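Local coordinates for protein pyruvate-formate lyase-activating enzyme (Bacteroides vulgatus ATCC 8482, PDB 3CAN) that is a radical SAM superfamily protein related to activating enzymes, here as a fragment built on a parallel sheet flanked by helices, at residues A[99-102]-A[106-109]; A[127-132]-A[169-174]; A[49-52]-A[57-60]. All blocks are in the same frame, centred on the assembly; numbering follows the deposited sequence. Where two conformers were deposited one is given.

In the fold
All three contacts reach one parallel beta sheet, in which strands 57-61, 95-101 and 128-133 lie side by side. Interaction 3 packs helix 45-53 on the first of these, interaction 1 ties the end of the second to the loop that follows it, and interaction 2 sets helix 161-173 on the third. Interactions 1 and 2 touch, their centres about 12 Å apart: Ile99 N lies 2.9 Å from Asn130 O, a probable hydrogen bond between neighbouring strands, and Ile99 CB packs 3.8 Å from Leu131 CD2. Interaction 3 lies on the other side of the chain's centre, its own centre about 24 Å from that of interaction 1 and about 20 Å from that of interaction 2.

Interaction 1: A[99-102]-A[106-109]; sequences IPLI and NADE
The carboxamide of Asn106 bonds to the backbone at the end of strand 95-101 through both its ends. ND2 gives a hydrogen to Pro100 O at 2.7 Å, nearly in line with that carbonyl and close to the amide plane, while OD1 accepts from Ile102 N at 2.8 Å, in its carbonyl plane and with an N-H...O angle of 170°. A backbone bond from Asn106 N to Ile102 O (3.1 Å) adds a third link, so that Asn106 is gripped through main chain and side chain together. With CG set between the backbone N and the carbonyl carbon (chi1 66°), the amide turns back to the strand. ND2 has a second acceptor in Lys63 O, from the loop after strand 57-61; together with the bond to OD1, its two bonds would fix the rotation of the buried amide.

Apolar contact is slighter. Leu101 CD1 lies 3.7 Å from Ala107 CB; from helix 161-173, Cys167 touches Leu101 and Val163 touches Ala107.

Next along the chain, Asp108 is the N-cap of helix 109-121, its OD2 accepting from Asn111 N. The whole is a strand-to-helix loop at the C-terminal end of a parallel strand, as in the TIM-barrel-like fold of radical SAM proteins.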
ATOM      1  N   ILE A  99      11.405  -1.252   1.030  1.00 17.66           N
ATOM      2  CA  ILE A  99      12.426  -1.692   0.094  1.00 18.46           C
ATOM      3  C   ILE A  99      11.760  -2.593  -0.941  1.00 19.00           C
ATOM      4  O   ILE A  99      11.462  -3.749  -0.657  1.00 18.60           O
ATOM      5  CB  ILE A  99      13.575  -2.422   0.794  1.00 18.16           C
ATOM      6  CG1 ILE A  99      14.202  -1.521   1.861  1.00 19.10           C
ATOM      7  CG2 ILE A  99      14.645  -2.881  -0.258  1.00 18.12           C
ATOM      8  CD1 ILE A  99      15.300  -2.223   2.678  1.00 19.56           C
ATOM      9  N   PRO A 100      11.472  -2.046  -2.128  1.00 20.38           N
ATOM     10  CA  PRO A 100      11.015  -2.901  -3.214  1.00 21.01           C
ATOM     11  C   PRO A 100      12.183  -3.805  -3.545  1.00 21.64           C
ATOM     12  O   PRO A 100      13.266  -3.306  -3.832  1.00 22.52           O
ATOM     13  CB  PRO A 100      10.686  -1.904  -4.337  1.00 21.41           C
ATOM     14  CG  PRO A 100      10.546  -0.565  -3.646  1.00 22.16           C
ATOM     15  CD  PRO A 100      11.554  -0.634  -2.544  1.00 21.26           C
ATOM     16  N   LEU A 101      11.985  -5.114  -3.409  1.00 21.82           N
ATOM     17  CA  LEU A 101      13.082  -6.072  -3.391  1.00 22.14           C
ATOM     18  C   LEU A 101      13.127  -6.793  -4.735  1.00 22.32           C
ATOM     19  O   LEU A 101      12.213  -7.537  -5.071  1.00 21.83           O
ATOM     20  CB  LEU A 101      12.883  -7.062  -2.243  1.00 21.92           C
ATOM     21  CG  LEU A 101      14.076  -7.948  -1.873  1.00 22.25           C
ATOM     22  CD1 LEU A 101      15.286  -7.125  -1.384  1.00 21.97           C
ATOM     23  CD2 LEU A 101      13.667  -8.965  -0.820  1.00 22.10           C
ATOM     24  N   ILE A 102      14.187  -6.530  -5.494  1.00 23.01           N
ATOM     25  CA  ILE A 102      14.288  -6.945  -6.892  1.00 23.27           C
ATOM     26  C   ILE A 102      15.583  -7.727  -7.073  1.00 24.05           C
ATOM     27  O   ILE A 102      16.670  -7.175  -6.907  1.00 23.31           O
ATOM     28  CB  ILE A 102      14.296  -5.718  -7.841  1.00 23.49           C
ATOM     29  CG1 ILE A 102      13.127  -4.767  -7.525  1.00 23.98           C
ATOM     30  CG2 ILE A 102      14.244  -6.177  -9.308  1.00 23.53           C
ATOM     31  CD1 ILE A 102      13.342  -3.318  -7.930  1.00 23.87           C
ATOM     32  N   ASN A 106      18.797  -5.070  -6.093  1.00 21.67           N
ATOM     33  CA  ASN A 106      19.043  -4.662  -4.695  1.00 21.31           C
ATOM     34  C   ASN A 106      18.835  -5.736  -3.625  1.00 21.13           C
ATOM     35  O   ASN A 106      18.804  -5.413  -2.443  1.00 20.44           O
ATOM     36  CB  ASN A 106      18.182  -3.437  -4.356  1.00 20.89           C
ATOM     37  CG  ASN A 106      16.683  -3.751  -4.376  1.00 21.21           C
ATOM     38  OD1 ASN A 106      16.285  -4.898  -4.585  1.00 19.92           O
ATOM     39  ND2 ASN A 106      15.863  -2.738  -4.162  1.00 19.38           N
ATOM     40  N   ALA A 107      18.697  -6.998  -4.031  1.00 21.05           N
ATOM     41  CA  ALA A 107      18.490  -8.098  -3.083  1.00 21.30           C
ATOM     42  C   ALA A 107      19.795  -8.799  -2.719  1.00 21.73           C
ATOM     43  O   ALA A 107      19.790  -9.831  -2.026  1.00 22.24           O
ATOM     44  CB  ALA A 107      17.453  -9.113  -3.649  1.00 21.04           C
ATOM     45  N   ASP A 108      20.915  -8.250  -3.180  1.00 21.36           N
ATOM     46  CA  ASP A 108      22.227  -8.771  -2.814  1.00 21.44           C
ATOM     47  C   ASP A 108      22.522  -8.530  -1.335  1.00 20.90           C
ATOM     48  O   ASP A 108      22.113  -7.517  -0.766  1.00 20.55           O
ATOM     49  CB  ASP A 108      23.339  -8.173  -3.695  1.00 21.42           C
ATOM     50  CG  ASP A 108      23.315  -6.652  -3.732  1.00 21.59           C
ATOM     51  OD1 ASP A 108      22.333  -6.073  -4.261  1.00 23.45           O
ATOM     52  OD2 ASP A 108      24.287  -6.035  -3.238  1.00 21.70           O
ATOM     53  N   GLU A 109      23.246  -9.472  -0.731  1.00 21.19           N
ATOM     54  CA  GLU A 109      23.610  -9.415   0.675  1.00 21.19           C
ATOM     55  C   GLU A 109      24.319  -8.094   1.004  1.00 20.50           C
ATOM     56  O   GLU A 109      24.056  -7.477   2.039  1.00 19.60           O
ATOM     57  CB  GLU A 109      24.525 -10.602   1.009  1.00 22.06           C
ATOM     58  CG  GLU A 109      25.099 -10.585   2.393  1.00 23.37           C
ATOM     59  CD  GLU A 109      26.006 -11.777   2.641  1.00 25.14           C
ATOM     60  OE1 GLU A 109      25.546 -12.923   2.430  1.00 30.88           O
ATOM     61  OE2 GLU A 109      27.170 -11.560   3.037  1.00 32.06           O
TER

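Interaction 2: A[127-132]-A[169-174]; sequences EIINLL and QILTDY
In this parallel alpha/beta fold, helix 161-173 lies against the sheet, and Leu171 on it meets Ile129 and Leu131 of strand 128-133. The two strand residues are two apart, so both side chains leave the same face of the strand and point to the helix, whereas the intervening Asn130 points away. With CG anti to the carbonyl carbon (chi1 -67°), Leu171 divides its two methyls between them. Its CD2 meets Ile129 CD1 at 3.9 Å, the two side chains running at a slant to one another, while its CD1 reaches Leu131 CD2 at 3.9 Å in an end-on approach. That same CD1 also approaches Ile129 CG2 at 4.1 Å, which brings it near both strand residues.

Neighbouring elements add to the cluster: Ala116 of helix 109-121 and Ala178 of strand 178-180 touch Leu171, Leu119 touches Ile129, and Ile99 of the neighbouring strand touches Leu131. The contact is wholly apolar. On the exposed side of the helix, Gln169 and Asp173 are joined one turn apart, a link separate from the packing against the strand. Gln169 NE2 donates to Asp173 OD1 at 2.7 Å, with the acceptor lying almost in the amide plane of Gln169 but the donor standing 41° out of the carboxylate plane.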
ATOM      1  N   GLU A 127       9.810   1.997  12.478  1.00 16.44           N
ATOM      2  CA  GLU A 127       8.776   1.175  13.104  1.00 17.17           C
ATOM      3  C   GLU A 127       8.790  -0.233  12.524  1.00 16.85           C
ATOM      4  O   GLU A 127       8.618  -1.236  13.231  1.00 16.46           O
ATOM      5  CB  GLU A 127       7.395   1.774  12.856  1.00 17.47           C
ATOM      6  CG  GLU A 127       7.190   3.148  13.458  1.00 19.31           C
ATOM      7  CD  GLU A 127       7.379   3.171  14.950  1.00 22.30           C
ATOM      8  OE1 GLU A 127       6.469   2.691  15.664  1.00 24.44           O
ATOM      9  OE2 GLU A 127       8.422   3.671  15.419  1.00 19.90           O
ATOM     10  N   ILE A 128       8.961  -0.288  11.217  1.00 16.90           N
ATOM     11  CA  ILE A 128       9.037  -1.527  10.470  1.00 17.03           C
ATOM     12  C   ILE A 128       9.751  -1.244   9.153  1.00 16.64           C
ATOM     13  O   ILE A 128       9.734  -0.112   8.645  1.00 15.84           O
ATOM     14  CB  ILE A 128       7.627  -2.124  10.178  1.00 17.47           C
ATOM     15  CG1 ILE A 128       7.710  -3.566   9.665  1.00 20.03           C
ATOM     16  CG2 ILE A 128       6.858  -1.273   9.148  1.00 18.09           C
ATOM     17  CD1 ILE A 128       8.262  -4.526  10.633  1.00 23.27           C
ATOM     18  N   ILE A 129      10.415  -2.270   8.640  1.00 16.60           N
ATOM     19  CA  ILE A 129      10.965  -2.259   7.295  1.00 16.74           C
ATOM     20  C   ILE A 129      10.147  -3.250   6.462  1.00 17.35           C
ATOM     21  O   ILE A 129      10.133  -4.445   6.758  1.00 17.64           O
ATOM     22  CB  ILE A 129      12.448  -2.645   7.279  1.00 16.53           C
ATOM     23  CG1 ILE A 129      13.282  -1.694   8.146  1.00 16.61           C
ATOM     24  CG2 ILE A 129      12.990  -2.636   5.844  1.00 16.92           C
ATOM     25  CD1 ILE A 129      14.695  -2.218   8.455  1.00 16.19           C
ATOM     26  N   ASN A 130       9.461  -2.743   5.443  1.00 17.81           N
ATOM     27  CA  ASN A 130       8.652  -3.567   4.547  1.00 18.61           C
ATOM     28  C   ASN A 130       9.438  -3.950   3.307  1.00 18.88           C
ATOM     29  O   ASN A 130       9.780  -3.083   2.493  1.00 18.49           O
ATOM     30  CB  ASN A 130       7.396  -2.817   4.111  1.00 18.97           C
ATOM     31  CG  ASN A 130       6.542  -2.407   5.276  1.00 21.64           C
ATOM     32  OD1 ASN A 130       5.916  -3.250   5.920  1.00 25.69           O
ATOM     33  ND2 ASN A 130       6.531  -1.107   5.575  1.00 21.70           N
ATOM     34  N   LEU A 131       9.746  -5.235   3.181  1.00 19.32           N
ATOM     35  CA  LEU A 131      10.360  -5.773   1.968  1.00 19.99           C
ATOM     36  C   LEU A 131       9.228  -6.156   1.014  1.00 20.93           C
ATOM     37  O   LEU A 131       8.378  -6.978   1.347  1.00 20.57           O
ATOM     38  CB  LEU A 131      11.252  -6.984   2.278  1.00 20.05           C
ATOM     39  CG  LEU A 131      12.375  -6.773   3.300  1.00 20.31           C
ATOM     40  CD1 LEU A 131      13.237  -8.037   3.418  1.00 20.35           C
ATOM     41  CD2 LEU A 131      13.218  -5.556   2.931  1.00 20.60           C
ATOM     42  N   LEU A 132       9.202  -5.528  -0.154  1.00 21.90           N
ATOM     43  CA  LEU A 132       8.133  -5.722  -1.128  1.00 23.04           C
ATOM     44  C   LEU A 132       8.695  -6.441  -2.357  1.00 23.97           C
ATOM     45  O   LEU A 132       9.223  -5.795  -3.268  1.00 23.25           O
ATOM     46  CB  LEU A 132       7.539  -4.366  -1.515  1.00 23.41           C
ATOM     47  CG  LEU A 132       7.209  -3.467  -0.321  1.00 25.07           C
ATOM     48  CD1 LEU A 132       6.847  -2.059  -0.763  1.00 26.83           C
ATOM     49  CD2 LEU A 132       6.085  -4.082   0.517  1.00 26.56           C
ATOM     50  N   GLN A 169      16.368 -12.053   7.723  1.00 22.66           N
ATOM     51  CA  GLN A 169      17.309 -12.461   8.758  1.00 22.21           C
ATOM     52  C   GLN A 169      18.402 -11.421   8.981  1.00 21.45           C
ATOM     53  O   GLN A 169      18.750 -11.123  10.119  1.00 21.15           O
ATOM     54  CB  GLN A 169      17.955 -13.810   8.430  1.00 22.89           C
ATOM     55  CG  GLN A 169      18.769 -14.395   9.577  1.00 24.12           C
ATOM     56  CD  GLN A 169      17.906 -14.665  10.804  1.00 28.09           C
ATOM     57  OE1 GLN A 169      16.933 -15.412  10.735  1.00 29.95           O
ATOM     58  NE2 GLN A 169      18.249 -14.040  11.921  1.00 29.97           N
ATOM     59  N   ILE A 170      18.955 -10.895   7.892  1.00 20.96           N
ATOM     60  CA  ILE A 170      19.996  -9.866   7.974  0.50 20.84           C
ATOM     61  C   ILE A 170      19.494  -8.672   8.783  1.00 20.93           C
ATOM     62  O   ILE A 170      20.131  -8.221   9.733  1.00 19.96           O
ATOM     63  CB  ILE A 170      20.433  -9.391   6.565  0.50 20.82           C
ATOM     64  CG1 ILE A 170      21.213 -10.498   5.843  0.50 20.99           C
ATOM     65  CG2 ILE A 170      21.295  -8.128   6.658  0.50 20.89           C
ATOM     66  CD1 ILE A 170      21.273 -10.326   4.333  0.50 20.69           C
ATOM     67  N   LEU A 171      18.334  -8.151   8.403  1.00 20.71           N
ATOM     68  CA  LEU A 171      17.793  -6.988   9.085  1.00 21.15           C
ATOM     69  C   LEU A 171      17.535  -7.285  10.576  1.00 21.29           C
ATOM     70  O   LEU A 171      17.862  -6.466  11.442  1.00 20.63           O
ATOM     71  CB  LEU A 171      16.524  -6.510   8.365  1.00 21.15           C
ATOM     72  CG  LEU A 171      16.765  -5.939   6.968  1.00 20.95           C
ATOM     73  CD1 LEU A 171      15.454  -5.868   6.160  1.00 22.21           C
ATOM     74  CD2 LEU A 171      17.461  -4.565   7.054  1.00 20.75           C
ATOM     75  N   THR A 172      16.984  -8.464  10.854  1.00 21.94           N
ATOM     76  CA  THR A 172      16.733  -8.918  12.213  1.00 22.45           C
ATOM     77  C   THR A 172      18.039  -9.026  13.002  1.00 22.98           C
ATOM     78  O   THR A 172      18.098  -8.615  14.162  1.00 22.98           O
ATOM     79  CB  THR A 172      15.989 -10.277  12.215  1.00 22.86           C
ATOM     80  OG1 THR A 172      14.774 -10.168  11.448  1.00 23.52           O
ATOM     81  CG2 THR A 172      15.649 -10.708  13.631  1.00 22.80           C
ATOM     82  N   ASP A 173      19.082  -9.564  12.367  1.00 23.14           N
ATOM     83  CA  ASP A 173      20.398  -9.694  13.000  1.00 23.06           C
ATOM     84  C   ASP A 173      20.994  -8.354  13.441  1.00 22.81           C
ATOM     85  O   ASP A 173      21.756  -8.311  14.404  1.00 22.50           O
ATOM     86  CB  ASP A 173      21.389 -10.408  12.063  1.00 24.22           C
ATOM     87  CG  ASP A 173      21.116 -11.908  11.923  1.00 26.07           C
ATOM     88  OD1 ASP A 173      20.356 -12.489  12.729  1.00 28.33           O
ATOM     89  OD2 ASP A 173      21.676 -12.513  10.980  1.00 29.92           O
ATOM     90  N   TYR A 174      20.648  -7.271  12.737  1.00 21.75           N
ATOM     91  CA  TYR A 174      21.109  -5.922  13.081  1.00 21.26           C
ATOM     92  C   TYR A 174      20.163  -5.206  14.045  1.00 21.44           C
ATOM     93  O   TYR A 174      20.328  -4.011  14.323  1.00 21.37           O
ATOM     94  CB  TYR A 174      21.300  -5.085  11.807  1.00 20.81           C
ATOM     95  CG  TYR A 174      22.591  -5.362  11.080  1.00 19.64           C
ATOM     96  CD1 TYR A 174      22.646  -6.276  10.040  1.00 20.62           C
ATOM     97  CD2 TYR A 174      23.761  -4.675  11.412  1.00 20.84           C
ATOM     98  CE1 TYR A 174      23.837  -6.533   9.361  1.00 20.26           C
ATOM     99  CE2 TYR A 174      24.953  -4.926  10.745  1.00 20.57           C
ATOM    100  CZ  TYR A 174      24.984  -5.846   9.708  1.00 20.39           C
ATOM    101  OH  TYR A 174      26.167  -6.087   9.023  1.00 18.33           O
TER

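Interaction 3: A[49-52]-A[57-60]; sequences DEVM and LLLI
Leu58 carries the whole strand side of this contact, offering one methyl to each of two consecutive helix residues. Its CB points toward the helix, and with CG anti to the carbonyl carbon (chi1 -65°) both methyls reach it: CD2 comes within 3.8 Å of Val51 CG1, and CD1 within 3.9 Å of Met52 CG. The two approaches differ in direction. Val51 meets the leucine at a slant, through the methyl that its first torsion places anti to the backbone N (chi1 168°). Met52, a selenomethionine, instead runs across Leu58 at about a right angle and touches it through the methylene CG near the base of its chain. Beyond CG the chain continues extended to SE and then bends at the third torsion (-72°).

Helix 45-53 and strand 57-61 here form the second half of a beta-alpha-beta unit that starts with strand 35-38, and the link from helix to strand is short, consistent with their close packing. Val88 of helix 79-90 and Tyr95 of the next strand also touch Leu58, while Ile22 of helix 18-30 packs on Val51. Met52 has further neighbours in Ala91 and Phe93, from the loop that leads into strand 95-101.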
ATOM      1  N   ASP A  49      10.192  19.064   8.180  1.00 19.47           N
ATOM      2  CA  ASP A  49       9.784  19.441   9.540  1.00 19.29           C
ATOM      3  C   ASP A  49       8.300  19.808   9.617  1.00 19.05           C
ATOM      4  O   ASP A  49       7.595  19.376  10.544  1.00 18.76           O
ATOM      5  CB  ASP A  49      10.620  20.623  10.043  1.00 19.35           C
ATOM      6  CG  ASP A  49      12.060  20.257  10.316  1.00 21.00           C
ATOM      7  OD1 ASP A  49      12.405  19.059  10.308  1.00 23.25           O
ATOM      8  OD2 ASP A  49      12.859  21.196  10.548  1.00 21.74           O
ATOM      9  N   GLU A  50       7.819  20.588   8.649  1.00 18.81           N
ATOM     10  CA  GLU A  50       6.414  21.003   8.633  0.50 18.65           C
ATOM     11  C   GLU A  50       5.485  19.820   8.366  1.00 18.09           C
ATOM     12  O   GLU A  50       4.417  19.735   8.952  1.00 17.97           O
ATOM     13  CB  GLU A  50       6.168  22.111   7.606  0.50 18.90           C
ATOM     14  CG  GLU A  50       4.757  22.727   7.645  0.50 19.71           C
ATOM     15  CD  GLU A  50       4.432  23.465   8.948  0.50 21.67           C
ATOM     16  OE1 GLU A  50       5.364  23.868   9.677  0.50 20.94           O
ATOM     17  OE2 GLU A  50       3.226  23.646   9.240  0.50 24.33           O
ATOM     18  N   VAL A  51       5.889  18.911   7.480  1.00 17.64           N
ATOM     19  CA  VAL A  51       5.112  17.684   7.248  1.00 17.70           C
ATOM     20  C   VAL A  51       4.992  16.875   8.545  1.00 17.50           C
ATOM     21  O   VAL A  51       3.903  16.450   8.918  1.00 16.80           O
ATOM     22  CB  VAL A  51       5.711  16.808   6.130  1.00 17.77           C
ATOM     23  CG1 VAL A  51       5.045  15.413   6.131  1.00 18.20           C
ATOM     24  CG2 VAL A  51       5.513  17.492   4.764  1.00 18.28           C
HETATM   25  N   MSE A  52       6.096  16.714   9.270  1.00 17.84           N
HETATM   26  CA  MSE A  52       6.056  15.999  10.555  1.00 17.96           C
HETATM   27  C   MSE A  52       5.114  16.647  11.581  1.00 18.03           C
HETATM   28  O   MSE A  52       4.484  15.957  12.370  1.00 18.54           O
HETATM   29  CB  MSE A  52       7.460  15.845  11.134  1.00 17.98           C
HETATM   30  CG  MSE A  52       8.317  14.836  10.410  1.00 18.34           C
HETATM   31 SE   MSE A  52       9.993  14.465  11.339  0.80 21.13          SE
HETATM   32  CE  MSE A  52      10.918  16.127  10.982  1.00 19.53           C
ATOM     33  N   LEU A  57       2.867   9.672  10.621  1.00 15.11           N
ATOM     34  CA  LEU A  57       3.835   8.673  10.175  1.00 15.50           C
ATOM     35  C   LEU A  57       4.461   9.096   8.861  1.00 15.39           C
ATOM     36  O   LEU A  57       3.747   9.566   7.963  1.00 15.01           O
ATOM     37  CB  LEU A  57       3.109   7.340   9.948  1.00 16.06           C
ATOM     38  CG  LEU A  57       3.910   6.151   9.460  1.00 16.51           C
ATOM     39  CD1 LEU A  57       4.912   5.716  10.542  1.00 19.04           C
ATOM     40  CD2 LEU A  57       2.969   4.981   9.086  1.00 17.35           C
ATOM     41  N   LEU A  58       5.779   8.930   8.739  1.00 14.64           N
ATOM     42  CA  LEU A  58       6.453   9.133   7.468  1.00 15.07           C
ATOM     43  C   LEU A  58       6.768   7.787   6.841  1.00 14.66           C
ATOM     44  O   LEU A  58       7.029   6.800   7.543  1.00 14.05           O
ATOM     45  CB  LEU A  58       7.756   9.921   7.630  1.00 15.63           C
ATOM     46  CG  LEU A  58       7.726  11.372   8.104  1.00 16.36           C
ATOM     47  CD1 LEU A  58       9.035  12.068   7.762  1.00 16.15           C
ATOM     48  CD2 LEU A  58       6.512  12.169   7.582  1.00 15.58           C
ATOM     49  N   LEU A  59       6.743   7.759   5.513  1.00 14.61           N
ATOM     50  CA  LEU A  59       7.094   6.586   4.723  1.00 15.40           C
ATOM     51  C   LEU A  59       8.264   6.982   3.845  1.00 15.89           C
ATOM     52  O   LEU A  59       8.217   8.016   3.185  1.00 15.60           O
ATOM     53  CB  LEU A  59       5.915   6.166   3.834  1.00 15.99           C
ATOM     54  CG  LEU A  59       4.558   6.041   4.527  1.00 16.49           C
ATOM     55  CD1 LEU A  59       3.449   5.840   3.503  1.00 17.60           C
ATOM     56  CD2 LEU A  59       4.580   4.894   5.553  1.00 17.15           C
ATOM     57  N   ILE A  60       9.336   6.201   3.859  1.00 15.24           N
ATOM     58  CA  ILE A  60      10.461   6.484   2.968  1.00 15.66           C
ATOM     59  C   ILE A  60      10.911   5.209   2.279  1.00 14.90           C
ATOM     60  O   ILE A  60      11.082   4.181   2.939  1.00 13.99           O
ATOM     61  CB  ILE A  60      11.659   7.119   3.729  1.00 15.81           C
ATOM     62  CG1 ILE A  60      11.228   8.409   4.426  1.00 17.22           C
ATOM     63  CG2 ILE A  60      12.802   7.420   2.766  1.00 15.84           C
ATOM     64  CD1 ILE A  60      12.239   8.979   5.440  1.00 17.97           C
TER